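Local coordinates for protein AA9 family lytic polysaccharide monooxygenase B (Heterobasidion irregulare TC 32-1, PDB 5NNS) that cleaves crystalline and amorphous cellulose by copper-dependent oxidation of its glycosidic bonds, giving specifically C1-oxidised products, at residues I158-S161 against N162-Q165; M197-P200 against G201-I204. One frame throughout, in Å; residues are numbered along the deposited sequence. Where two conformers were deposited one is given.

Contact 1: I158-S161 against N162-Q165; sequences IHTS and NQPQ
Thr160 and Gln163 close a type II beta turn in the loop that joins strands 147-157 and 165-176 of the AA9 beta-sandwich, so this is a local contact round a turn at the copper-bearing surface. The evidence for the turn is the bond from Gln163 N to Thr160 O, 3.2 Å long and nearly straight; at its third position Asn162 has a positive phi of 66°. Just beyond the turn a water links the two arms, accepting from Thr160 N at 2.9 Å and donating to Gln163 O at 2.8 Å. The same water lies over the centre of one face of the His159 imidazole. The side chains of Thr160 and Gln163 run side by side, pointing the same way, CG2 of the threonine 4.0 Å from CB of the glutamine.

His159 and Gln165, assigned by similarity to the O2 site, meet across the mouth of the loop. With chi1 at 58°, His159 holds CG between its backbone N and carbonyl carbon, which brings the ring to the amide of Gln165, while its stacking on His80 ties it to the copper site. The hydrogen-bond partner of Gln165 OE1 is Tyr167 OH, of the copper site. The imidazole and amide planes stand 85° apart, and His159 CE1 approaches Gln165 OE1 obliquely to 3.3 Å.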
loop_
_atom_site.group_PDB
_atom_site.type_symbol
_atom_site.label_atom_id
_atom_site.label_comp_id
_atom_site.label_asym_id
_atom_site.label_seq_id
_atom_site.Cartn_x
_atom_site.Cartn_y
_atom_site.Cartn_z
ATOM N N ILE A 158 -13.630 -5.049 -1.530
ATOM C CA ILE A 158 -14.357 -5.836 -2.544
ATOM C C ILE A 158 -15.805 -6.146 -2.122
ATOM O O ILE A 158 -16.379 -7.174 -2.497
ATOM C CB ILE A 158 -13.584 -7.131 -2.905
ATOM C CG1 ILE A 158 -13.395 -8.052 -1.689
ATOM C CG2 ILE A 158 -12.236 -6.767 -3.505
ATOM C CD1 ILE A 158 -12.751 -9.381 -2.031
ATOM N N HIS A 159 -16.375 -5.223 -1.352
ATOM C CA HIS A 159 -17.752 -5.299 -0.874
ATOM C C HIS A 159 -18.803 -4.963 -1.938
ATOM O O HIS A 159 -19.976 -5.299 -1.753
ATOM C CB HIS A 159 -17.954 -4.379 0.342
ATOM C CG HIS A 159 -17.627 -2.944 0.073
ATOM N ND1 HIS A 159 -16.341 -2.450 0.147
ATOM C CD2 HIS A 159 -18.410 -1.903 -0.288
ATOM C CE1 HIS A 159 -16.348 -1.163 -0.151
ATOM N NE2 HIS A 159 -17.593 -0.806 -0.412
ATOM N N THR A 160 -18.404 -4.276 -3.013
ATOM C CA THR A 160 -19.308 -3.993 -4.143
ATOM C C THR A 160 -19.041 -4.969 -5.278
ATOM O O THR A 160 -17.926 -5.026 -5.791
ATOM C CB THR A 160 -19.128 -2.559 -4.667
ATOM O OG1 THR A 160 -19.364 -1.650 -3.598
ATOM C CG2 THR A 160 -20.100 -2.244 -5.800
ATOM N N SER A 161 -20.077 -5.715 -5.663
ATOM C CA SER A 161 -20.003 -6.745 -6.709
ATOM C C SER A 161 -19.324 -6.279 -7.985
ATOM O O SER A 161 -19.816 -5.380 -8.652
ATOM C CB SER A 161 -21.409 -7.220 -7.074
ATOM O OG SER A 161 -22.034 -7.781 -5.943
ATOM N N ASN A 162 -18.178 -6.881 -8.295
ATOM C CA ASN A 162 -17.437 -6.649 -9.550
ATOM C C ASN A 162 -16.844 -5.243 -9.755
ATOM O O ASN A 162 -16.430 -4.913 -10.861
ATOM C CB ASN A 162 -18.280 -7.068 -10.765
ATOM C CG ASN A 162 -18.813 -8.482 -10.639
ATOM O OD1 ASN A 162 -19.991 -8.683 -10.337
ATOM N ND2 ASN A 162 -17.943 -9.470 -10.849
ATOM N N GLN A 163 -16.848 -4.420 -8.703
ATOM C CA GLN A 163 -16.183 -3.123 -8.700
ATOM C C GLN A 163 -15.132 -3.174 -7.595
ATOM O O GLN A 163 -15.470 -3.082 -6.409
ATOM C CB GLN A 163 -17.165 -1.974 -8.448
ATOM C CG GLN A 163 -16.539 -0.594 -8.654
ATOM C CD GLN A 163 -17.449 0.547 -8.242
ATOM O OE1 GLN A 163 -17.040 1.437 -7.500
ATOM N NE2 GLN A 163 -18.687 0.527 -8.721
ATOM N N PRO A 164 -13.857 -3.356 -7.975
ATOM C CA PRO A 164 -12.793 -3.290 -6.971
ATOM C C PRO A 164 -12.533 -1.855 -6.566
ATOM O O PRO A 164 -12.690 -0.958 -7.384
ATOM C CB PRO A 164 -11.576 -3.864 -7.702
ATOM C CG PRO A 164 -11.848 -3.595 -9.143
ATOM C CD PRO A 164 -13.325 -3.729 -9.304
ATOM N N GLN A 165 -12.175 -1.652 -5.305
ATOM C CA GLN A 165 -11.852 -0.336 -4.792
ATOM C C GLN A 165 -10.449 -0.382 -4.198
ATOM O O GLN A 165 -10.247 -0.908 -3.097
ATOM C CB GLN A 165 -12.867 0.072 -3.744
ATOM C CG GLN A 165 -14.249 0.333 -4.320
ATOM C CD GLN A 165 -15.258 0.728 -3.262
ATOM O OE1 GLN A 165 -14.906 1.061 -2.127
ATOM N NE2 GLN A 165 -16.527 0.686 -3.631
HETATM O O HOH W 1 -15.966 -2.921 -3.674
#

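Contact 2: M197-P200 against G201-I204. With NAG (2-acetamido-2-deoxy-beta-D-glucopyranose), chain C; GOL (glycerol), chain G.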
loop_
_atom_site.group_PDB
_atom_site.type_symbol
_atom_site.label_atom_id
_atom_site.label_comp_id
_atom_site.label_asym_id
_atom_site.label_seq_id
_atom_site.Cartn_x
_atom_site.Cartn_y
_atom_site.Cartn_z
ATOM N N MET A 197 -8.670 -6.899 -14.464
ATOM C CA MET A 197 -10.015 -7.446 -14.266
ATOM C C MET A 197 -10.169 -8.941 -14.584
ATOM O O MET A 197 -11.262 -9.475 -14.423
ATOM C CB MET A 197 -11.043 -6.619 -15.053
ATOM C CG MET A 197 -11.219 -5.190 -14.536
ATOM S SD MET A 197 -11.879 -5.067 -12.856
ATOM C CE MET A 197 -13.613 -5.434 -13.146
ATOM N N SER A 198 -9.110 -9.620 -15.035
ATOM C CA SER A 198 -9.118 -11.091 -15.133
ATOM C C SER A 198 -8.583 -11.798 -13.871
ATOM O O SER A 198 -8.686 -13.025 -13.757
ATOM C CB SER A 198 -8.370 -11.555 -16.393
ATOM O OG SER A 198 -7.069 -11.016 -16.455
ATOM N N ASP A 199 -8.039 -11.038 -12.918
ATOM C CA ASP A 199 -7.619 -11.597 -11.628
ATOM C C ASP A 199 -8.837 -11.989 -10.794
ATOM O O ASP A 199 -9.743 -11.162 -10.624
ATOM C CB ASP A 199 -6.816 -10.583 -10.819
ATOM C CG ASP A 199 -5.507 -10.217 -11.469
ATOM O OD1 ASP A 199 -4.926 -11.040 -12.191
ATOM O OD2 ASP A 199 -5.040 -9.095 -11.236
ATOM N N PRO A 200 -8.853 -13.224 -10.244
ATOM C CA PRO A 200 -10.010 -13.677 -9.456
ATOM C C PRO A 200 -10.296 -12.857 -8.205
ATOM O O PRO A 200 -11.448 -12.767 -7.793
ATOM C CB PRO A 200 -9.644 -15.108 -9.056
ATOM C CG PRO A 200 -8.616 -15.536 -10.040
ATOM C CD PRO A 200 -7.863 -14.302 -10.422
ATOM N N GLY A 201 -9.254 -12.280 -7.612
ATOM C CA GLY A 201 -9.407 -11.415 -6.449
ATOM C C GLY A 201 -9.757 -9.965 -6.739
ATOM O O GLY A 201 -10.011 -9.209 -5.803
ATOM N N VAL A 202 -9.774 -9.573 -8.017
ATOM C CA VAL A 202 -10.019 -8.182 -8.429
ATOM C C VAL A 202 -11.431 -7.983 -8.973
ATOM O O VAL A 202 -12.104 -7.031 -8.586
ATOM C CB VAL A 202 -8.986 -7.711 -9.484
ATOM C CG1 VAL A 202 -9.309 -6.304 -10.001
ATOM C CG2 VAL A 202 -7.584 -7.746 -8.892
ATOM N N ASN A 203 -11.846 -8.856 -9.889
ATOM C CA ASN A 203 -13.177 -8.825 -10.479
ATOM C C ASN A 203 -13.972 -9.948 -9.841
ATOM O O ASN A 203 -14.038 -11.059 -10.352
ATOM C CB ASN A 203 -13.080 -8.991 -12.001
ATOM C CG ASN A 203 -14.422 -8.861 -12.703
ATOM O OD1 ASN A 203 -15.391 -8.323 -12.153
ATOM N ND2 ASN A 203 -14.477 -9.332 -13.943
ATOM N N ILE A 204 -14.580 -9.634 -8.706
ATOM C CA ILE A 204 -15.194 -10.637 -7.844
ATOM C C ILE A 204 -16.545 -10.146 -7.359
ATOM O O ILE A 204 -16.723 -8.966 -7.064
ATOM C CB ILE A 204 -14.264 -10.987 -6.649
ATOM C CG1 ILE A 204 -14.822 -12.166 -5.836
ATOM C CG2 ILE A 204 -14.018 -9.783 -5.747
ATOM C CD1 ILE A 204 -13.777 -12.840 -4.975
HETATM C C1 NAG C . -10.908 -20.053 -5.591
HETATM C C2 NAG C . -10.457 -18.971 -6.581
HETATM C C3 NAG C . -10.911 -19.266 -8.002
HETATM C C4 NAG C . -10.431 -20.643 -8.433
HETATM C C5 NAG C . -10.996 -21.688 -7.469
HETATM C C6 NAG C . -10.451 -23.067 -7.834
HETATM C C7 NAG C . -10.279 -16.637 -5.814
HETATM C C8 NAG C . -11.029 -15.374 -5.507
HETATM N N2 NAG C . -11.011 -17.670 -6.234
HETATM O O3 NAG C . -10.406 -18.251 -8.871
HETATM O O4 NAG C . -10.844 -20.934 -9.778
HETATM O O5 NAG C . -10.650 -21.377 -6.109
HETATM O O6 NAG C . -10.891 -24.036 -6.877
HETATM O O7 NAG C . -9.069 -16.698 -5.672
HETATM C C1 GOL G . -12.371 -13.333 -14.412
HETATM O O1 GOL G . -11.659 -13.998 -15.461
HETATM C C2 GOL G . -12.335 -14.184 -13.148
HETATM O O2 GOL G . -10.991 -14.585 -12.841
HETATM C C3 GOL G . -12.890 -13.386 -11.978
HETATM O O3 GOL G . -14.260 -13.053 -12.207
#
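Asp199 O takes two backbone hydrogen bonds at the bend of this loop, from Val202 N at 3.1 Å and from Asn203 N at 3.2 Å. The two donors use the carbonyl differently: Asn203 N lies nearly in line with C=O, whereas Val202 N comes from above the carbonyl plane. A longer, more bent side-chain bond joins Asn203 ND2 to Met197 O (3.3 Å, 140° at the hydrogen), with the donor in the carbonyl plane. With CG anti to the backbone N (chi1 -176°), the amide of Asn203 is placed beside Met197 O, and its OD1 is the probable acceptor for Asn162 ND2. With an alanine here, Met197 O would probably lose its amide donor and Asn162 ND2 its acceptor.

Outward from these bonds, Met197 folds back at chi2 and chi3, laying CE 3.5 Å from Asn203 OD1 and SD 4.0 Å from Val202 CG1. Asp199 and Val202 lie side by side, CB of the aspartate 3.5 Å from CG2 of the valine, while Asp199 OD2 is bonded to Ser196 N. A glycerol, probably from the crystallisation liquor, donates hydrogen bonds from O2 to Ser198 O and from O3 to Asn203 O. Pro200 CB reaches O3 of the N-acetylglucosamine at 3.2 Å, and Ile204 CD1 lies near its acetyl methyl. The chemistry thus implies a loop shaped mainly by backbone carbonyl acceptors, with aliphatic groups bordering the attached glycan.

Contacts 1 and 2 come one after the other along the chain, yet their centres are only about 10 Å apart and they touch directly. Asn162, in the turn of contact 1, bridges the two: beside the amide pair with Asn203, its N lies 2.8 Å from Ile204 O, a probable hydrogen bond. Packing adds to this, with Pro164 CB 3.3 Å from Val202 O. Contact 1 is the one beside the active site, the side chain of Gln165 being about 4 Å from the copper ion. Contact 2 instead borders the glycan and leads into Asp205, a cellulose-binding residue whose OD1 is hydrogen-bonded to Ser161 OG of contact 1.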